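PDB 2OGJ: dihydroorotase from Agrobacterium tumefaciens, which binds two zinc ions and acts as an esterase that deacetylates acetyl-(R)-mandelate in vitro, with lower efficiency on acetyl glycolate. Local coordinates for residues D348-L359 against R370-V381; M297-T306 against A388-A396. All blocks are in the same frame, centred on the assembly; numbering follows the deposited sequence.

Interaction 1: D348-L359 against R370-V381; sequences DFTVFDLVDADL and RLKRLFEPRYAV
L354 lays a methyl over the ring of F375, its partner in a non-hydrogen-bonded antiparallel pair. The CD2 atom of L354 sits above the ring centre, 4.1 Å from the F375 centroid, a CH-pi contact over the face. The other branch, CD1, goes to the guanidinium end of R373, lying 3.4 Å from R373 NE. At its edge, the F375 ring is met by F352, whose CE1 lies 3.6 Å from F375 CD2; these two side chains run alongside each other with their planes inclined at 36°. Helix 318-323 adds F318 and V321 to this face.

On the opposite face, V351 lies beside Y379 and comes up to its ring edge. Further along, L374 of this face brings its CD1 to A357 CB, 3.5 Å away. A classic beta bulge gives V351 O two donors, R378 N and Y379 N. Here D353 and R378 cross at nearly a right angle. R378 NE donates to the anti lone pair of D353 OD2 over 3.0 Å, the carboxylate standing 84° to the guanidinium, and D353 OD1 is held by the backbone N of A67. At the far end, D358 has CG anti to its backbone N (chi1 180°), which carries OD1 into a salt-bridge network: K372 NZ is 3.0 Å from D358 OD1, on the anti side but well out of the carboxylate plane, and R370 NH1 bonds more weakly. R370 also pairs with E360.

F352 and F375 are thus buried against helix 318-323, L371 and L374 meet helix 304-313, and the salt bridges lie along the more exposed margin, where solvent probably attenuates them.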
# COMPACT_ATOMS: atom_id res chain seq x y z
N ASP A 348 -33.30 -9.91 -38.75
CA ASP A 348 -32.17 -10.11 -37.86
C ASP A 348 -32.24 -11.54 -37.34
O ASP A 348 -32.61 -11.78 -36.19
CB ASP A 348 -32.24 -9.09 -36.71
CG ASP A 348 -30.99 -9.08 -35.85
OD1 ASP A 348 -30.85 -8.21 -34.97
OD2 ASP A 348 -30.14 -9.96 -36.07
N PHE A 349 -31.89 -12.49 -38.21
CA PHE A 349 -31.96 -13.91 -37.85
C PHE A 349 -30.62 -14.64 -37.73
O PHE A 349 -29.55 -14.08 -37.88
CB PHE A 349 -32.81 -14.66 -38.88
CG PHE A 349 -34.07 -13.95 -39.28
CD1 PHE A 349 -34.26 -13.57 -40.59
CD2 PHE A 349 -35.05 -13.65 -38.35
CE1 PHE A 349 -35.41 -12.90 -40.99
CE2 PHE A 349 -36.21 -12.99 -38.72
CZ PHE A 349 -36.39 -12.61 -40.04
N THR A 350 -30.72 -15.93 -37.44
CA THR A 350 -29.57 -16.80 -37.33
C THR A 350 -30.12 -18.17 -37.68
O THR A 350 -30.94 -18.75 -36.96
CB THR A 350 -28.92 -16.79 -35.91
OG1 THR A 350 -27.99 -17.88 -35.80
CG2 THR A 350 -29.98 -16.91 -34.83
N VAL A 351 -29.69 -18.66 -38.83
CA VAL A 351 -30.11 -19.94 -39.34
C VAL A 351 -29.12 -21.01 -38.86
O VAL A 351 -27.92 -20.89 -39.07
CB VAL A 351 -30.14 -19.88 -40.86
CG1 VAL A 351 -30.59 -21.21 -41.44
CG2 VAL A 351 -31.07 -18.75 -41.28
N PHE A 352 -29.65 -22.05 -38.20
CA PHE A 352 -28.82 -23.11 -37.65
C PHE A 352 -29.53 -24.44 -37.64
O PHE A 352 -30.76 -24.51 -37.64
CB PHE A 352 -28.43 -22.79 -36.21
CG PHE A 352 -29.60 -22.78 -35.25
CD1 PHE A 352 -29.86 -23.89 -34.44
CD2 PHE A 352 -30.41 -21.65 -35.14
CE1 PHE A 352 -30.91 -23.87 -33.52
CE2 PHE A 352 -31.47 -21.62 -34.22
CZ PHE A 352 -31.72 -22.73 -33.41
N ASP A 353 -28.73 -25.50 -37.61
CA ASP A 353 -29.25 -26.85 -37.55
C ASP A 353 -28.84 -27.47 -36.22
O ASP A 353 -27.98 -26.95 -35.52
CB ASP A 353 -28.68 -27.68 -38.70
CG ASP A 353 -29.51 -27.55 -39.96
OD1 ASP A 353 -30.74 -27.76 -39.86
OD2 ASP A 353 -28.93 -27.24 -41.04
N LEU A 354 -29.49 -28.57 -35.87
CA LEU A 354 -29.17 -29.28 -34.65
C LEU A 354 -28.96 -30.71 -35.12
O LEU A 354 -29.92 -31.48 -35.20
CB LEU A 354 -30.35 -29.20 -33.67
CG LEU A 354 -30.10 -29.50 -32.19
CD1 LEU A 354 -30.70 -30.83 -31.82
CD2 LEU A 354 -28.61 -29.44 -31.90
N VAL A 355 -27.72 -31.05 -35.44
CA VAL A 355 -27.36 -32.37 -35.97
C VAL A 355 -26.74 -33.39 -35.01
O VAL A 355 -26.20 -33.04 -33.95
CB VAL A 355 -26.40 -32.22 -37.15
CG1 VAL A 355 -26.93 -31.17 -38.10
CG2 VAL A 355 -25.02 -31.82 -36.65
N ASP A 356 -26.83 -34.66 -35.39
CA ASP A 356 -26.26 -35.73 -34.59
C ASP A 356 -24.75 -35.74 -34.76
O ASP A 356 -24.24 -35.54 -35.87
CB ASP A 356 -26.82 -37.09 -34.99
CG ASP A 356 -28.26 -37.26 -34.58
OD1 ASP A 356 -28.61 -36.89 -33.44
OD2 ASP A 356 -29.04 -37.80 -35.39
N ALA A 357 -24.04 -35.97 -33.67
CA ALA A 357 -22.59 -36.00 -33.74
C ALA A 357 -22.01 -36.81 -32.59
O ALA A 357 -22.74 -37.36 -31.76
CB ALA A 357 -22.04 -34.60 -33.72
N ASP A 358 -20.69 -36.87 -32.58
CA ASP A 358 -19.95 -37.57 -31.53
C ASP A 358 -18.68 -36.74 -31.38
O ASP A 358 -17.61 -37.12 -31.84
CB ASP A 358 -19.62 -39.00 -31.97
CG ASP A 358 -18.86 -39.76 -30.91
OD1 ASP A 358 -19.34 -39.82 -29.75
OD2 ASP A 358 -17.78 -40.31 -31.23
N LEU A 359 -18.83 -35.58 -30.74
CA LEU A 359 -17.72 -34.67 -30.56
C LEU A 359 -17.37 -34.51 -29.10
O LEU A 359 -18.26 -34.44 -28.24
CB LEU A 359 -18.05 -33.29 -31.13
CG LEU A 359 -16.92 -32.27 -31.06
CD1 LEU A 359 -15.78 -32.73 -31.96
CD2 LEU A 359 -17.42 -30.90 -31.50
N ARG A 370 -18.55 -35.88 -24.53
CA ARG A 370 -18.75 -35.98 -25.98
C ARG A 370 -20.19 -35.72 -26.36
O ARG A 370 -21.06 -36.57 -26.18
CB ARG A 370 -18.31 -37.35 -26.51
CG ARG A 370 -18.89 -38.55 -25.79
CD ARG A 370 -18.51 -39.86 -26.50
NE ARG A 370 -17.06 -40.10 -26.54
CZ ARG A 370 -16.23 -39.57 -27.43
NH1 ARG A 370 -16.68 -38.76 -28.38
NH2 ARG A 370 -14.93 -39.86 -27.38
N LEU A 371 -20.42 -34.52 -26.89
CA LEU A 371 -21.74 -34.06 -27.31
C LEU A 371 -22.32 -34.91 -28.45
O LEU A 371 -21.66 -35.17 -29.46
CB LEU A 371 -21.66 -32.58 -27.73
CG LEU A 371 -20.76 -31.71 -26.84
CD1 LEU A 371 -20.52 -30.37 -27.49
CD2 LEU A 371 -21.38 -31.55 -25.48
N LYS A 372 -23.57 -35.34 -28.27
CA LYS A 372 -24.27 -36.17 -29.24
C LYS A 372 -25.12 -35.36 -30.22
O LYS A 372 -25.60 -35.88 -31.22
CB LYS A 372 -25.15 -37.18 -28.50
CG LYS A 372 -24.40 -38.13 -27.56
CD LYS A 372 -23.36 -38.93 -28.32
CE LYS A 372 -22.79 -40.05 -27.47
NZ LYS A 372 -21.72 -40.79 -28.21
N ARG A 373 -25.31 -34.08 -29.91
CA ARG A 373 -26.09 -33.18 -30.76
C ARG A 373 -25.36 -31.84 -30.79
O ARG A 373 -24.87 -31.37 -29.77
CB ARG A 373 -27.50 -33.01 -30.21
CG ARG A 373 -28.30 -34.29 -30.31
CD ARG A 373 -29.44 -34.30 -29.31
NE ARG A 373 -30.60 -33.54 -29.75
CZ ARG A 373 -31.61 -33.20 -28.95
NH1 ARG A 373 -31.58 -33.53 -27.66
NH2 ARG A 373 -32.64 -32.52 -29.42
N LEU A 374 -25.30 -31.23 -31.97
CA LEU A 374 -24.60 -29.98 -32.11
C LEU A 374 -25.31 -28.83 -32.80
O LEU A 374 -25.81 -28.96 -33.92
CB LEU A 374 -23.29 -30.21 -32.85
CG LEU A 374 -22.26 -31.05 -32.11
CD1 LEU A 374 -21.10 -31.33 -33.04
CD2 LEU A 374 -21.80 -30.31 -30.85
N PHE A 375 -25.36 -27.70 -32.11
CA PHE A 375 -25.94 -26.54 -32.73
C PHE A 375 -24.90 -26.18 -33.76
O PHE A 375 -23.70 -26.13 -33.47
CB PHE A 375 -26.13 -25.40 -31.73
CG PHE A 375 -27.28 -25.60 -30.80
CD1 PHE A 375 -27.13 -26.37 -29.64
CD2 PHE A 375 -28.52 -25.05 -31.08
CE1 PHE A 375 -28.20 -26.59 -28.79
CE2 PHE A 375 -29.61 -25.26 -30.24
CZ PHE A 375 -29.45 -26.03 -29.09
N GLU A 376 -25.35 -25.98 -35.00
CA GLU A 376 -24.44 -25.65 -36.08
C GLU A 376 -24.99 -24.49 -36.91
O GLU A 376 -25.89 -24.68 -37.74
CB GLU A 376 -24.19 -26.89 -36.94
CG GLU A 376 -22.80 -26.92 -37.54
CD GLU A 376 -21.94 -28.05 -36.98
OE1 GLU A 376 -22.27 -28.57 -35.90
OE2 GLU A 376 -20.93 -28.42 -37.63
N PRO A 377 -24.48 -23.27 -36.69
CA PRO A 377 -24.94 -22.10 -37.44
C PRO A 377 -24.63 -22.19 -38.92
O PRO A 377 -23.57 -22.66 -39.31
CB PRO A 377 -24.23 -20.94 -36.74
CG PRO A 377 -23.01 -21.54 -36.18
CD PRO A 377 -23.50 -22.87 -35.66
N ARG A 378 -25.59 -21.74 -39.73
CA ARG A 378 -25.50 -21.74 -41.21
C ARG A 378 -25.42 -20.33 -41.76
O ARG A 378 -24.50 -20.00 -42.51
CB ARG A 378 -26.69 -22.50 -41.77
CG ARG A 378 -26.35 -23.91 -42.18
CD ARG A 378 -25.87 -24.73 -41.02
NE ARG A 378 -26.10 -26.15 -41.27
CZ ARG A 378 -25.19 -27.11 -41.17
NH1 ARG A 378 -23.94 -26.83 -40.82
NH2 ARG A 378 -25.54 -28.36 -41.41
N TYR A 379 -26.36 -19.51 -41.39
CA TYR A 379 -26.34 -18.14 -41.86
C TYR A 379 -26.79 -17.20 -40.83
O TYR A 379 -27.72 -17.48 -40.07
CB TYR A 379 -27.34 -17.87 -42.98
CG TYR A 379 -27.16 -18.77 -44.17
CD1 TYR A 379 -27.72 -20.04 -44.21
CD2 TYR A 379 -26.42 -18.32 -45.25
CE1 TYR A 379 -27.57 -20.84 -45.30
CE2 TYR A 379 -26.25 -19.13 -46.36
CZ TYR A 379 -26.82 -20.40 -46.38
OH TYR A 379 -26.64 -21.23 -47.48
N ALA A 380 -26.09 -16.09 -40.85
CA ALA A 380 -26.46 -14.99 -40.04
C ALA A 380 -26.83 -13.91 -41.01
O ALA A 380 -26.00 -13.43 -41.78
CB ALA A 380 -25.34 -14.52 -39.13
N VAL A 381 -28.10 -13.50 -40.97
CA VAL A 381 -28.70 -12.54 -41.85
C VAL A 381 -29.06 -11.28 -41.11
O VAL A 381 -30.00 -11.25 -40.33
CB VAL A 381 -30.00 -13.13 -42.44
CG1 VAL A 381 -30.48 -12.32 -43.62
CG2 VAL A 381 -29.77 -14.57 -42.86

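Interaction 2: M297-T306 against A388-A396; sequences MNFPVWDLAT and AASRYIPRA
Y392 slides its ring beneath M297, a selenomethionine, whose CG stands over one face, 4.3 Å from the ring centroid and displaced toward the rim; SE approaches more obliquely, making a Met-aromatic contact. A chi1 of 169° swings the phenol away from its own backbone N and in toward the 297-306 loop. There W302 crosses the tyrosine at about a right angle, its CB 3.7 Å from Y392 CD2; the planes of the five-membered indole ring and the phenol are close to parallel but slid so far apart that they barely overlap. The phenol OH donates to N298 OD1, at a modelled separation so short that its exact length is doubtful, and the asparagine amide stands almost perpendicular to the ring it meets at the edge. P394 extends the same surface, bringing its CB within 4.0 Å of W302 NE1.

At the other end the backbone is gripped. D303 OD1 accepts from Y392 N over 2.6 Å in a nearly straight bond (176°), while D303 OD2 takes both T306 N and T306 OG1, which arrive from opposite faces of the carboxylate. One aspartate therefore serves two purposes, capping a helix and tethering the C-terminal tail. Next door, R391 passes its CG by A305 CB, and P377 of strand 368-382 touches both.

D303 is a true N-cap, at the start of helix 304-313. As in other amidohydrolase TIM barrels, the loop probably follows the last barrel strand, whose end carries a metal ligand, here the zinc ligand D291.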
# COMPACT_ATOMS: atom_id res chain seq x y z
N MSE A 297 -10.84 -18.81 -26.64
CA MSE A 297 -11.38 -19.14 -27.95
C MSE A 297 -10.80 -20.39 -28.58
O MSE A 297 -11.55 -21.28 -28.99
CB MSE A 297 -11.26 -17.98 -28.95
CG MSE A 297 -11.85 -18.32 -30.33
SE MSE A 297 -11.94 -16.98 -31.49
CE MSE A 297 -10.23 -16.70 -31.68
N ASN A 298 -9.48 -20.50 -28.66
CA ASN A 298 -8.94 -21.67 -29.32
C ASN A 298 -9.19 -22.97 -28.56
O ASN A 298 -9.64 -23.95 -29.15
CB ASN A 298 -7.45 -21.53 -29.62
CG ASN A 298 -6.92 -22.68 -30.50
OD1 ASN A 298 -7.19 -22.72 -31.70
ND2 ASN A 298 -6.19 -23.61 -29.90
N PHE A 299 -8.91 -22.99 -27.27
CA PHE A 299 -9.11 -24.24 -26.57
C PHE A 299 -10.41 -24.48 -25.83
O PHE A 299 -11.32 -25.11 -26.37
CB PHE A 299 -7.95 -24.56 -25.63
CG PHE A 299 -8.25 -25.73 -24.72
CD1 PHE A 299 -8.68 -26.94 -25.25
CD2 PHE A 299 -8.14 -25.61 -23.34
CE1 PHE A 299 -9.00 -28.00 -24.42
CE2 PHE A 299 -8.47 -26.67 -22.51
CZ PHE A 299 -8.90 -27.87 -23.05
N PRO A 300 -10.54 -23.97 -24.60
CA PRO A 300 -11.81 -24.26 -23.91
C PRO A 300 -13.06 -24.02 -24.76
O PRO A 300 -13.65 -24.94 -25.33
CB PRO A 300 -11.76 -23.35 -22.68
CG PRO A 300 -10.31 -22.87 -22.61
CD PRO A 300 -9.89 -22.78 -24.04
N VAL A 301 -13.44 -22.75 -24.83
CA VAL A 301 -14.61 -22.28 -25.56
C VAL A 301 -14.31 -22.15 -27.03
O VAL A 301 -13.35 -21.48 -27.41
CB VAL A 301 -14.98 -20.87 -25.08
CG1 VAL A 301 -16.35 -20.48 -25.58
CG2 VAL A 301 -14.90 -20.81 -23.59
N TRP A 302 -15.09 -22.78 -27.89
CA TRP A 302 -14.76 -22.57 -29.29
C TRP A 302 -15.65 -21.43 -29.80
O TRP A 302 -15.18 -20.47 -30.40
CB TRP A 302 -14.98 -23.86 -30.09
CG TRP A 302 -14.01 -24.95 -29.71
CD1 TRP A 302 -12.66 -24.82 -29.46
CD2 TRP A 302 -14.29 -26.35 -29.60
NE1 TRP A 302 -12.10 -26.04 -29.22
CE2 TRP A 302 -13.07 -27.00 -29.30
CE3 TRP A 302 -15.46 -27.12 -29.74
CZ2 TRP A 302 -12.98 -28.39 -29.14
CZ3 TRP A 302 -15.37 -28.50 -29.57
CH2 TRP A 302 -14.14 -29.11 -29.28
N ASP A 303 -16.94 -21.53 -29.51
CA ASP A 303 -17.88 -20.53 -29.94
C ASP A 303 -19.19 -20.74 -29.19
O ASP A 303 -19.34 -21.70 -28.46
CB ASP A 303 -18.10 -20.67 -31.44
CG ASP A 303 -18.31 -22.12 -31.88
OD1 ASP A 303 -17.93 -22.43 -33.02
OD2 ASP A 303 -18.86 -22.94 -31.10
N LEU A 304 -20.12 -19.81 -29.37
CA LEU A 304 -21.41 -19.88 -28.71
C LEU A 304 -22.15 -21.19 -28.99
O LEU A 304 -22.76 -21.78 -28.09
CB LEU A 304 -22.28 -18.69 -29.14
CG LEU A 304 -23.53 -18.48 -28.31
CD1 LEU A 304 -23.09 -18.17 -26.88
CD2 LEU A 304 -24.39 -17.36 -28.88
N ALA A 305 -22.10 -21.63 -30.25
CA ALA A 305 -22.78 -22.86 -30.64
C ALA A 305 -22.29 -24.06 -29.81
O ALA A 305 -23.09 -24.86 -29.33
CB ALA A 305 -22.58 -23.12 -32.14
N THR A 306 -20.98 -24.18 -29.64
CA THR A 306 -20.44 -25.28 -28.85
C THR A 306 -20.90 -25.15 -27.39
O THR A 306 -21.19 -26.15 -26.73
CB THR A 306 -18.88 -25.29 -28.89
OG1 THR A 306 -18.42 -25.39 -30.24
CG2 THR A 306 -18.34 -26.46 -28.07
N ALA A 388 -22.51 -16.28 -44.41
CA ALA A 388 -22.31 -17.71 -44.22
C ALA A 388 -21.64 -17.93 -42.88
O ALA A 388 -20.53 -17.44 -42.64
CB ALA A 388 -21.43 -18.28 -45.34
N ALA A 389 -22.33 -18.66 -42.01
CA ALA A 389 -21.83 -18.96 -40.67
C ALA A 389 -21.32 -20.38 -40.60
O ALA A 389 -21.68 -21.23 -41.43
CB ALA A 389 -22.93 -18.74 -39.62
N SER A 390 -20.49 -20.64 -39.60
CA SER A 390 -19.89 -21.95 -39.37
C SER A 390 -19.20 -22.00 -38.00
O SER A 390 -18.73 -20.97 -37.49
CB SER A 390 -18.88 -22.25 -40.48
OG SER A 390 -18.03 -23.32 -40.12
N ARG A 391 -19.16 -23.18 -37.40
CA ARG A 391 -18.52 -23.36 -36.11
C ARG A 391 -17.03 -23.12 -36.26
O ARG A 391 -16.49 -23.29 -37.35
CB ARG A 391 -18.77 -24.76 -35.55
CG ARG A 391 -20.12 -24.90 -34.88
CD ARG A 391 -20.39 -26.31 -34.37
NE ARG A 391 -19.27 -26.83 -33.59
CZ ARG A 391 -18.38 -27.69 -34.06
NH1 ARG A 391 -18.47 -28.15 -35.30
NH2 ARG A 391 -17.37 -28.10 -33.28
N TYR A 392 -16.40 -22.70 -35.16
CA TYR A 392 -14.97 -22.41 -35.07
C TYR A 392 -14.17 -23.70 -35.14
O TYR A 392 -14.47 -24.68 -34.46
CB TYR A 392 -14.66 -21.67 -33.76
CG TYR A 392 -13.18 -21.56 -33.43
CD1 TYR A 392 -12.39 -20.56 -34.01
CD2 TYR A 392 -12.55 -22.50 -32.59
CE1 TYR A 392 -11.02 -20.49 -33.75
CE2 TYR A 392 -11.17 -22.44 -32.33
CZ TYR A 392 -10.41 -21.44 -32.92
OH TYR A 392 -9.05 -21.41 -32.72
N ILE A 393 -13.15 -23.70 -35.97
CA ILE A 393 -12.31 -24.87 -36.10
C ILE A 393 -11.01 -24.54 -35.38
O ILE A 393 -10.28 -23.63 -35.79
CB ILE A 393 -12.05 -25.22 -37.59
CG1 ILE A 393 -13.38 -25.35 -38.33
CG2 ILE A 393 -11.26 -26.53 -37.68
CD1 ILE A 393 -14.30 -26.37 -37.72
N PRO A 394 -10.72 -25.27 -34.29
CA PRO A 394 -9.51 -25.05 -33.52
C PRO A 394 -8.23 -25.23 -34.31
O PRO A 394 -7.88 -26.34 -34.71
CB PRO A 394 -9.64 -26.05 -32.36
CG PRO A 394 -10.49 -27.13 -32.93
CD PRO A 394 -11.52 -26.38 -33.73
N ARG A 395 -7.55 -24.12 -34.57
CA ARG A 395 -6.29 -24.12 -35.29
C ARG A 395 -5.21 -24.46 -34.29
O ARG A 395 -4.28 -23.68 -34.06
CB ARG A 395 -6.00 -22.76 -35.91
CG ARG A 395 -6.87 -22.45 -37.09
CD ARG A 395 -6.71 -21.03 -37.57
NE ARG A 395 -7.81 -20.68 -38.48
CZ ARG A 395 -9.09 -20.89 -38.20
NH1 ARG A 395 -9.43 -21.45 -37.04
NH2 ARG A 395 -10.04 -20.54 -39.07
N ALA A 396 -5.35 -25.63 -33.68
CA ALA A 396 -4.41 -26.12 -32.68
C ALA A 396 -4.90 -27.47 -32.17
O ALA A 396 -4.09 -28.42 -32.14
CB ALA A 396 -4.30 -25.13 -31.52

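The centres of the two contacts lie 12 Å apart, and the chain runs directly from one to the other. Residues 370-381 of interaction 1 turn back through strand 385-388 into the tail of interaction 2, and a probable hydrogen bond joins R378 O to A389 N at 2.6 Å. R391 is the main bridge between them: its NH1 makes a long, weak ion pair with E376 OE2, and its chain packs on L359 and F375 O. Interaction 1 is away from the annotated sites. Interaction 2 is closer, since the M297 side chain is about 12 Å from a bound zinc ion and about 10 Å from the side chains of H79 and D291.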